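Local structure of trans-isoprenyl diphosphate synthase (Caulobacter crescentus, 3OYR) at residues E215-Y220 and E331-L336; D210-E215 and L321-A326; V118-I123 and A127-V132. The protein probably makes all-trans-octaprenyl diphosphate, precursor of the isoprenoid quinone side chain, by adding five isopentenyl diphosphate units to farnesyl diphosphate. One frame throughout, in Å; residues are numbered along the deposited sequence.

Interaction 1. Residues E215-Y220 and E331-L336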
loop_
_atom_site.group_PDB
_atom_site.type_symbol
_atom_site.label_atom_id
_atom_site.label_comp_id
_atom_site.label_asym_id
_atom_site.label_seq_id
_atom_site.Cartn_x
_atom_site.Cartn_y
_atom_site.Cartn_z
ATOM N N GLU B 215 -2.690 -23.157 12.280
ATOM C CA GLU B 215 -1.439 -23.569 11.659
ATOM C C GLU B 215 -1.703 -24.518 10.499
ATOM O O GLU B 215 -1.097 -24.370 9.439
ATOM C CB GLU B 215 -0.449 -24.192 12.669
ATOM C CG GLU B 215 0.330 -23.190 13.567
ATOM C CD GLU B 215 1.064 -22.056 12.808
ATOM O OE1 GLU B 215 1.641 -22.273 11.716
ATOM O OE2 GLU B 215 1.078 -20.924 13.332
ATOM N N ALA B 216 -2.645 -25.439 10.686
ATOM C CA ALA B 216 -3.042 -26.370 9.621
ATOM C C ALA B 216 -3.613 -25.646 8.401
ATOM O O ALA B 216 -3.268 -25.944 7.256
ATOM C CB ALA B 216 -4.037 -27.382 10.142
ATOM N N LEU B 217 -4.471 -24.671 8.668
ATOM C CA LEU B 217 -5.115 -23.904 7.626
ATOM C C LEU B 217 -4.151 -22.978 6.916
ATOM O O LEU B 217 -4.199 -22.848 5.685
ATOM C CB LEU B 217 -6.333 -23.160 8.196
ATOM C CG LEU B 217 -7.551 -24.079 8.115
ATOM C CD1 LEU B 217 -8.647 -23.646 9.105
ATOM C CD2 LEU B 217 -8.084 -24.151 6.664
ATOM N N ARG B 218 -3.267 -22.353 7.691
ATOM C CA ARG B 218 -2.134 -21.630 7.148
ATOM C C ARG B 218 -1.312 -22.486 6.186
ATOM O O ARG B 218 -1.018 -22.061 5.064
ATOM C CB ARG B 218 -1.228 -21.102 8.253
ATOM C CG ARG B 218 -0.076 -20.336 7.685
ATOM C CD ARG B 218 0.896 -19.771 8.693
ATOM N NE ARG B 218 1.950 -19.112 7.932
ATOM C CZ ARG B 218 1.831 -17.934 7.313
ATOM N NH1 ARG B 218 0.712 -17.201 7.376
ATOM N NH2 ARG B 218 2.859 -17.480 6.636
ATOM N N ASP B 219 -0.967 -23.689 6.633
ATOM C CA ASP B 219 -0.242 -24.695 5.833
ATOM C C ASP B 219 -0.972 -24.995 4.519
ATOM O O ASP B 219 -0.342 -25.122 3.474
ATOM C CB ASP B 219 -0.113 -25.979 6.681
ATOM C CG ASP B 219 0.917 -26.985 6.148
ATOM O OD1 ASP B 219 1.760 -26.637 5.284
ATOM O OD2 ASP B 219 0.870 -28.155 6.625
ATOM N N TYR B 220 -2.302 -25.122 4.586
ATOM C CA TYR B 220 -3.138 -25.365 3.413
ATOM C C TYR B 220 -2.985 -24.214 2.421
ATOM O O TYR B 220 -2.701 -24.436 1.257
ATOM C CB TYR B 220 -4.640 -25.588 3.785
ATOM C CG TYR B 220 -5.538 -25.530 2.575
ATOM C CD1 TYR B 220 -5.689 -26.640 1.747
ATOM C CD2 TYR B 220 -6.199 -24.349 2.215
ATOM C CE1 TYR B 220 -6.482 -26.595 0.606
ATOM C CE2 TYR B 220 -6.985 -24.304 1.064
ATOM C CZ TYR B 220 -7.131 -25.428 0.282
ATOM O OH TYR B 220 -7.898 -25.365 -0.852
ATOM N N GLU B 331 -13.891 -30.927 1.735
ATOM C CA GLU B 331 -13.922 -31.368 0.339
ATOM C C GLU B 331 -13.827 -30.230 -0.683
ATOM O O GLU B 331 -13.173 -30.367 -1.733
ATOM C CB GLU B 331 -15.197 -32.184 0.082
ATOM C CG GLU B 331 -15.397 -32.642 -1.369
ATOM C CD GLU B 331 -15.208 -34.139 -1.579
ATOM O OE1 GLU B 331 -15.084 -34.550 -2.756
ATOM O OE2 GLU B 331 -15.188 -34.903 -0.585
ATOM N N ALA B 332 -14.507 -29.121 -0.399
ATOM C CA ALA B 332 -14.432 -27.911 -1.230
ATOM C C ALA B 332 -12.993 -27.376 -1.309
ATOM O O ALA B 332 -12.510 -26.980 -2.378
ATOM C CB ALA B 332 -15.380 -26.839 -0.688
ATOM N N LEU B 333 -12.294 -27.400 -0.184
ATOM C CA LEU B 333 -10.889 -26.944 -0.158
ATOM C C LEU B 333 -9.933 -27.923 -0.836
ATOM O O LEU B 333 -8.928 -27.531 -1.435
ATOM C CB LEU B 333 -10.448 -26.645 1.267
ATOM C CG LEU B 333 -11.084 -25.392 1.876
ATOM C CD1 LEU B 333 -10.485 -25.140 3.219
ATOM C CD2 LEU B 333 -10.869 -24.179 0.968
ATOM N N GLU B 334 -10.279 -29.199 -0.811
ATOM C CA GLU B 334 -9.479 -30.164 -1.550
ATOM C C GLU B 334 -9.703 -30.028 -3.047
ATOM O O GLU B 334 -8.755 -30.096 -3.836
ATOM C CB GLU B 334 -9.740 -31.570 -1.038
ATOM C CG GLU B 334 -9.158 -31.765 0.359
ATOM C CD GLU B 334 -9.537 -33.095 0.982
ATOM O OE1 GLU B 334 -10.545 -33.695 0.548
ATOM O OE2 GLU B 334 -8.831 -33.533 1.915
ATOM N N GLU B 335 -10.942 -29.736 -3.436
ATOM C CA GLU B 335 -11.239 -29.555 -4.847
ATOM C C GLU B 335 -10.590 -28.273 -5.378
ATOM O O GLU B 335 -10.179 -28.209 -6.548
ATOM C CB GLU B 335 -12.764 -29.590 -5.102
ATOM C CG GLU B 335 -13.375 -30.989 -4.921
ATOM C CD GLU B 335 -14.899 -31.000 -4.973
ATOM O OE1 GLU B 335 -15.530 -29.940 -4.799
ATOM O OE2 GLU B 335 -15.471 -32.082 -5.177
ATOM N N LEU B 336 -10.483 -27.262 -4.520
ATOM C CA LEU B 336 -9.803 -26.010 -4.892
ATOM C C LEU B 336 -8.304 -26.222 -5.136
ATOM O O LEU B 336 -7.723 -25.631 -6.061
ATOM C CB LEU B 336 -10.033 -24.917 -3.836
ATOM C CG LEU B 336 -9.280 -23.584 -3.985
ATOM C CD1 LEU B 336 -9.810 -22.788 -5.195
ATOM C CD2 LEU B 336 -9.371 -22.751 -2.726
#
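Tyr-220 and Leu-333 carry most of this contact, which joins two helical segments running in roughly the same direction, 27° apart. The axes approach no closer than 12.8 Å, too far for backbone-to-backbone packing, and the tyrosine is long enough to cross the interval. Its CG lies anti to the backbone N (chi1 167°), which carries the ring out from residues 215-220 to the far helix. There the phenol hydroxyl donates a very short hydrogen bond, OH of Tyr-220 to the main-chain O of Leu-333, at 2.5 Å. The oxygen is met at an angle of about 120° at O, a bent approach well away from the carbonyl bond line. This bond gives the buried hydroxyl a polar partner.

Around the bond the packing is close and apolar. Leu-333 CB lies 3.7 Å from Tyr-220 CZ, while Leu-333 CD1 sits over one ring face, 4.2 Å above the plane and toward the rim. From the next helical turn Leu-336 offers CD2 to the same hydroxyl, 3.5 Å from Tyr-220 OH. Leu-217 adds a looser touch, its CD2 being 4.3 Å from Leu-333 CD1.

The outer side is quite different: Glu-334 and Glu-335 have their CB atoms directed away from residues 215-220, Glu-215 and Glu-331 are exposed, and none of the four takes part. Arg-26 on helix 25-45 forms a salt bridge with Glu-335. Helix 68-79 packs on Leu-217, Leu-333 and Leu-336, and Ala-317 of helix 302-320 lies against Tyr-220, so the tyrosine links helices 211-238 and 328-342 inside an all-helical bundle.

Interaction 2. Residues D210-E215 and L321-A326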
loop_
_atom_site.group_PDB
_atom_site.type_symbol
_atom_site.label_atom_id
_atom_site.label_comp_id
_atom_site.label_asym_id
_atom_site.label_seq_id
_atom_site.Cartn_x
_atom_site.Cartn_y
_atom_site.Cartn_z
ATOM N N ASP B 210 -7.778 -23.114 18.420
ATOM C CA ASP B 210 -6.458 -23.487 18.851
ATOM C C ASP B 210 -5.473 -23.248 17.716
ATOM O O ASP B 210 -5.849 -23.135 16.539
ATOM C CB ASP B 210 -6.443 -24.953 19.283
ATOM C CG ASP B 210 -7.311 -25.813 18.406
ATOM O OD1 ASP B 210 -8.548 -25.605 18.407
ATOM O OD2 ASP B 210 -6.757 -26.683 17.707
ATOM N N VAL B 211 -4.204 -23.174 18.094
ATOM C CA VAL B 211 -3.134 -22.869 17.166
ATOM C C VAL B 211 -2.921 -23.998 16.155
ATOM O O VAL B 211 -2.510 -23.744 15.027
ATOM C CB VAL B 211 -1.829 -22.467 17.910
ATOM C CG1 VAL B 211 -2.057 -21.181 18.710
ATOM C CG2 VAL B 211 -1.338 -23.582 18.832
ATOM N N ALA B 212 -3.256 -25.222 16.542
ATOM C CA ALA B 212 -3.116 -26.372 15.662
ATOM C C ALA B 212 -3.991 -26.217 14.417
ATOM O O ALA B 212 -3.519 -26.429 13.298
ATOM C CB ALA B 212 -3.423 -27.677 16.415
ATOM N N LYS B 213 -5.239 -25.796 14.608
ATOM C CA LYS B 213 -6.145 -25.557 13.495
ATOM C C LYS B 213 -5.709 -24.393 12.602
ATOM O O LYS B 213 -5.742 -24.508 11.364
ATOM C CB LYS B 213 -7.562 -25.293 14.000
ATOM C CG LYS B 213 -8.268 -26.481 14.590
ATOM C CD LYS B 213 -9.702 -26.097 14.913
ATOM C CE LYS B 213 -10.568 -27.307 15.250
ATOM N NZ LYS B 213 -11.935 -26.860 15.668
ATOM N N SER B 214 -5.303 -23.273 13.205
ATOM C CA SER B 214 -4.878 -22.121 12.398
ATOM C C SER B 214 -3.584 -22.398 11.646
ATOM O O SER B 214 -3.428 -21.984 10.496
ATOM C CB SER B 214 -4.814 -20.823 13.222
ATOM O OG SER B 214 -4.050 -20.977 14.414
ATOM N N GLU B 215 -2.690 -23.157 12.280
ATOM C CA GLU B 215 -1.439 -23.569 11.659
ATOM C C GLU B 215 -1.703 -24.518 10.499
ATOM O O GLU B 215 -1.097 -24.370 9.439
ATOM C CB GLU B 215 -0.449 -24.192 12.669
ATOM C CG GLU B 215 0.330 -23.190 13.567
ATOM C CD GLU B 215 1.064 -22.056 12.808
ATOM O OE1 GLU B 215 1.641 -22.273 11.716
ATOM O OE2 GLU B 215 1.078 -20.924 13.332
ATOM N N LEU B 321 -4.900 -30.474 5.556
ATOM C CA LEU B 321 -6.238 -30.482 6.190
ATOM C C LEU B 321 -6.635 -31.780 6.914
ATOM O O LEU B 321 -7.742 -31.867 7.462
ATOM C CB LEU B 321 -7.308 -30.138 5.162
ATOM C CG LEU B 321 -7.164 -28.798 4.434
ATOM C CD1 LEU B 321 -8.240 -28.720 3.381
ATOM C CD2 LEU B 321 -7.275 -27.635 5.408
ATOM N N ALA B 322 -5.725 -32.757 6.938
ATOM C CA ALA B 322 -5.958 -34.083 7.518
ATOM C C ALA B 322 -6.635 -34.111 8.880
ATOM O O ALA B 322 -7.438 -35.011 9.132
ATOM C CB ALA B 322 -4.644 -34.860 7.600
ATOM N N MET B 323 -6.300 -33.156 9.757
ATOM C CA MET B 323 -6.864 -33.106 11.118
ATOM C C MET B 323 -8.341 -32.694 11.141
ATOM O O MET B 323 -9.023 -32.844 12.158
ATOM C CB MET B 323 -6.044 -32.164 12.031
ATOM C CG MET B 323 -6.332 -30.644 11.856
ATOM S SD MET B 323 -5.617 -29.534 13.106
ATOM C CE MET B 323 -6.605 -29.951 14.556
ATOM N N PHE B 324 -8.842 -32.157 10.031
ATOM C CA PHE B 324 -10.225 -31.694 10.009
ATOM C C PHE B 324 -11.180 -32.836 9.670
ATOM O O PHE B 324 -10.775 -33.774 8.993
ATOM C CB PHE B 324 -10.382 -30.504 9.060
ATOM C CG PHE B 324 -9.699 -29.262 9.557
ATOM C CD1 PHE B 324 -8.447 -28.895 9.057
ATOM C CD2 PHE B 324 -10.300 -28.464 10.534
ATOM C CE1 PHE B 324 -7.806 -27.756 9.525
ATOM C CE2 PHE B 324 -9.665 -27.323 11.004
ATOM C CZ PHE B 324 -8.412 -26.969 10.503
ATOM N N PRO B 325 -12.431 -32.775 10.170
ATOM C CA PRO B 325 -13.472 -33.717 9.740
ATOM C C PRO B 325 -13.668 -33.675 8.233
ATOM O O PRO B 325 -13.570 -32.598 7.625
ATOM C CB PRO B 325 -14.740 -33.184 10.414
ATOM C CG PRO B 325 -14.263 -32.405 11.591
ATOM C CD PRO B 325 -12.917 -31.854 11.220
ATOM N N ALA B 326 -13.938 -34.835 7.637
ATOM C CA ALA B 326 -14.164 -34.917 6.209
ATOM C C ALA B 326 -15.586 -34.445 5.889
ATOM O O ALA B 326 -16.463 -35.257 5.594
ATOM C CB ALA B 326 -13.921 -36.348 5.703
#
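Lys-213 and Met-323 mark the nearest backbone approach, with their CA atoms 7.9 Å apart, where a type I beta turn from Leu-321 to Phe-324 meets the first turn of helix 211-238. The beta turn is closed by a hydrogen bond from Phe-324 N to Leu-321 O and belongs to the loop between helices 302-320 and 328-342; Asp-210 occupies the N-cap position of the opposing helix. No hydrogen bond crosses the contact, which rests chiefly on the side chains of Lys-213, Met-323 and Phe-324 and on two helix carbonyls.

Met-323 points its CB toward the helix with CG set between the backbone N and the carbonyl carbon (chi1 79°), and a bend at chi3 turns its methyl group onto the lysine. Its CE touches Lys-213 CG at 3.8 Å, the two chains crossing at about a right angle. The sulfur lies beside the main chain, SD of Met-323 being 3.8 Å from Ala-212 O. Within the turn, Met-323 CG also sits over one face of the Phe-324 ring, toward its rim.

Beneath this exposed layer, Phe-324 is buried. The extended aliphatic part of Lys-213 runs obliquely past the ring, with Lys-213 CG 3.9 Å from Phe-324 CE2. Further in, the ring reaches Ala-216 and Leu-217 on the same helix, while the backbone O of Phe-324 accepts a hydrogen bond from Arg-330 NH1. A serine in place of Phe-324 would probably take the ring away from the lysine methylenes and Met-323 CG and open a gap between loop and helix. At the inner edge, the ring turns its rim to a helix carbonyl: Lys-213 O lies in the ring plane, 3.7 Å from Phe-324 CZ.

Interaction 3. Residues V118-I123 and A127-V132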
loop_
_atom_site.group_PDB
_atom_site.type_symbol
_atom_site.label_atom_id
_atom_site.label_comp_id
_atom_site.label_asym_id
_atom_site.label_seq_id
_atom_site.Cartn_x
_atom_site.Cartn_y
_atom_site.Cartn_z
ATOM N N VAL B 118 -8.740 -3.071 -20.092
ATOM C CA VAL B 118 -7.487 -2.315 -20.126
ATOM C C VAL B 118 -7.046 -2.064 -18.680
ATOM O O VAL B 118 -7.893 -1.836 -17.810
ATOM C CB VAL B 118 -7.675 -0.978 -20.921
ATOM C CG1 VAL B 118 -8.775 -0.099 -20.292
ATOM C CG2 VAL B 118 -6.383 -0.208 -21.051
ATOM N N ALA B 119 -5.743 -2.181 -18.413
ATOM C CA ALA B 119 -5.212 -1.936 -17.077
ATOM C C ALA B 119 -5.466 -0.478 -16.677
ATOM O O ALA B 119 -5.191 0.439 -17.460
ATOM C CB ALA B 119 -3.737 -2.248 -17.036
ATOM N N ALA B 120 -5.990 -0.287 -15.463
ATOM C CA ALA B 120 -6.417 1.023 -14.942
ATOM C C ALA B 120 -5.445 2.177 -15.169
ATOM O O ALA B 120 -5.871 3.303 -15.457
ATOM C CB ALA B 120 -6.741 0.911 -13.464
ATOM N N HIS B 121 -4.145 1.898 -15.063
ATOM C CA HIS B 121 -3.116 2.926 -15.237
ATOM C C HIS B 121 -2.986 3.471 -16.661
ATOM O O HIS B 121 -2.354 4.505 -16.869
ATOM C CB HIS B 121 -1.760 2.441 -14.735
ATOM C CG HIS B 121 -1.188 1.294 -15.514
ATOM N ND1 HIS B 121 -0.318 1.470 -16.573
ATOM C CD2 HIS B 121 -1.338 -0.046 -15.373
ATOM C CE1 HIS B 121 0.030 0.290 -17.053
ATOM N NE2 HIS B 121 -0.575 -0.647 -16.344
ATOM N N LEU B 122 -3.577 2.781 -17.633
ATOM C CA LEU B 122 -3.613 3.286 -19.005
ATOM C C LEU B 122 -4.767 4.272 -19.230
ATOM O O LEU B 122 -4.755 5.034 -20.198
ATOM C CB LEU B 122 -3.657 2.129 -20.017
ATOM C CG LEU B 122 -2.372 1.298 -20.183
ATOM C CD1 LEU B 122 -2.607 0.068 -21.069
ATOM C CD2 LEU B 122 -1.218 2.130 -20.731
ATOM N N ILE B 123 -5.751 4.252 -18.330
ATOM C CA ILE B 123 -6.895 5.155 -18.377
ATOM C C ILE B 123 -6.706 6.357 -17.439
ATOM O O ILE B 123 -6.935 7.506 -17.827
ATOM C CB ILE B 123 -8.206 4.406 -18.007
ATOM C CG1 ILE B 123 -8.488 3.261 -18.982
ATOM C CG2 ILE B 123 -9.393 5.361 -17.913
ATOM C CD1 ILE B 123 -8.473 3.667 -20.474
ATOM N N ALA B 127 0.268 7.166 -11.633
ATOM C CA ALA B 127 0.223 7.788 -10.310
ATOM C C ALA B 127 -1.089 7.485 -9.599
ATOM O O ALA B 127 -1.076 7.022 -8.442
ATOM C CB ALA B 127 0.457 9.295 -10.408
ATOM N N GLN B 128 -2.204 7.697 -10.306
ATOM C CA GLN B 128 -3.527 7.439 -9.748
ATOM C C GLN B 128 -3.768 5.968 -9.409
ATOM O O GLN B 128 -4.359 5.677 -8.369
ATOM C CB GLN B 128 -4.665 8.008 -10.622
ATOM C CG GLN B 128 -4.763 9.563 -10.684
ATOM C CD GLN B 128 -5.177 10.252 -9.367
ATOM O OE1 GLN B 128 -4.994 9.716 -8.277
ATOM N NE2 GLN B 128 -5.730 11.462 -9.483
ATOM N N SER B 129 -3.291 5.060 -10.261
ATOM C CA SER B 129 -3.284 3.623 -9.956
ATOM C C SER B 129 -2.568 3.291 -8.657
ATOM O O SER B 129 -3.105 2.577 -7.792
ATOM C CB SER B 129 -2.632 2.830 -11.089
ATOM O OG SER B 129 -3.618 2.264 -11.917
ATOM N N VAL B 130 -1.373 3.835 -8.510
ATOM C CA VAL B 130 -0.610 3.679 -7.271
ATOM C C VAL B 130 -1.375 4.211 -6.067
ATOM O O VAL B 130 -1.549 3.489 -5.086
ATOM C CB VAL B 130 0.794 4.303 -7.406
ATOM C CG1 VAL B 130 1.472 4.520 -6.045
ATOM C CG2 VAL B 130 1.628 3.401 -8.282
ATOM N N LEU B 131 -1.872 5.441 -6.173
ATOM C CA LEU B 131 -2.603 6.102 -5.074
ATOM C C LEU B 131 -3.921 5.433 -4.665
ATOM O O LEU B 131 -4.232 5.354 -3.463
ATOM C CB LEU B 131 -2.795 7.598 -5.362
ATOM C CG LEU B 131 -1.546 8.482 -5.542
ATOM C CD1 LEU B 131 -1.940 9.915 -5.906
ATOM C CD2 LEU B 131 -0.639 8.468 -4.313
ATOM N N VAL B 132 -4.682 4.945 -5.640
ATOM C CA VAL B 132 -5.917 4.196 -5.361
ATOM C C VAL B 132 -5.598 2.851 -4.704
ATOM O O VAL B 132 -6.288 2.422 -3.767
ATOM C CB VAL B 132 -6.817 4.041 -6.613
ATOM C CG1 VAL B 132 -8.025 3.121 -6.326
ATOM C CG2 VAL B 132 -7.317 5.431 -7.074
#
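Ser-129 pushes its short side chain against the backbone at Ala-120 and His-121, and most of the contact passes through its OG. That oxygen lies 3.2 Å from His-121 N, but the angle is too poor for a hydrogen bond. It also rests 3.4 Å from His-121 CB and 3.7 Å from Ala-120 CB, so it is packed largely against carbon. A chi1 of -100°, off the staggered positions, places OG at this spot.

His-121 presents its CB to the serine while its ring leads elsewhere. With CG between the backbone N and carbonyl carbon (chi1 65°), the imidazole swings away from Ser-129, and NE2 finds its partner in a hydrogen bond with Ser-111 O. The backbone that carries these residues is wound into a short turn by two bonds, from Leu-122 N to Ala-119 O (2.8 Å) and from Ile-123 N to Ala-120 O (3.0 Å).

Leu-103 and Val-107 of helix 87-109 form the next shell: Leu-103 touches Ala-120 and Ser-129, and Val-107 touches His-121 and Ser-129. On the helix carrying Ser-129, Gln-128 NE2 donates to Val-168 O of the second subunit, placing this helix start at the dimer interface. The His-121 side chain stands about 9 Å from the bound calcium ion, which is held by Asp-105 and Asp-109 at the end of helix 87-109. These aspartates belong to the DDxxD motif characteristic of trans-prenyl diphosphate synthases, with the loop of His-121 lying beyond the small hairpin that follows it.

Interactions 1 and 2 are neighbours, with centres about 9 Å apart: both use helix 211-238 and share Glu-215, and the loop 321-326 leads into helix 328-342. Leu-321 joins them, packing on Leu-217, Tyr-220 and Leu-333. Along this helix the contact passes from a partly buried end, where methionine, lysine methylenes and a phenylalanine meet without a hydrogen bond, to a buried one tied by a phenol and a carbonyl. Interaction 3 lies on the opposite side of the chain's centre, its centre about 34 and 40 Å from theirs. Though buried, it is small and local, with three residues between its segments, and it alone lies near the calcium site and the second subunit.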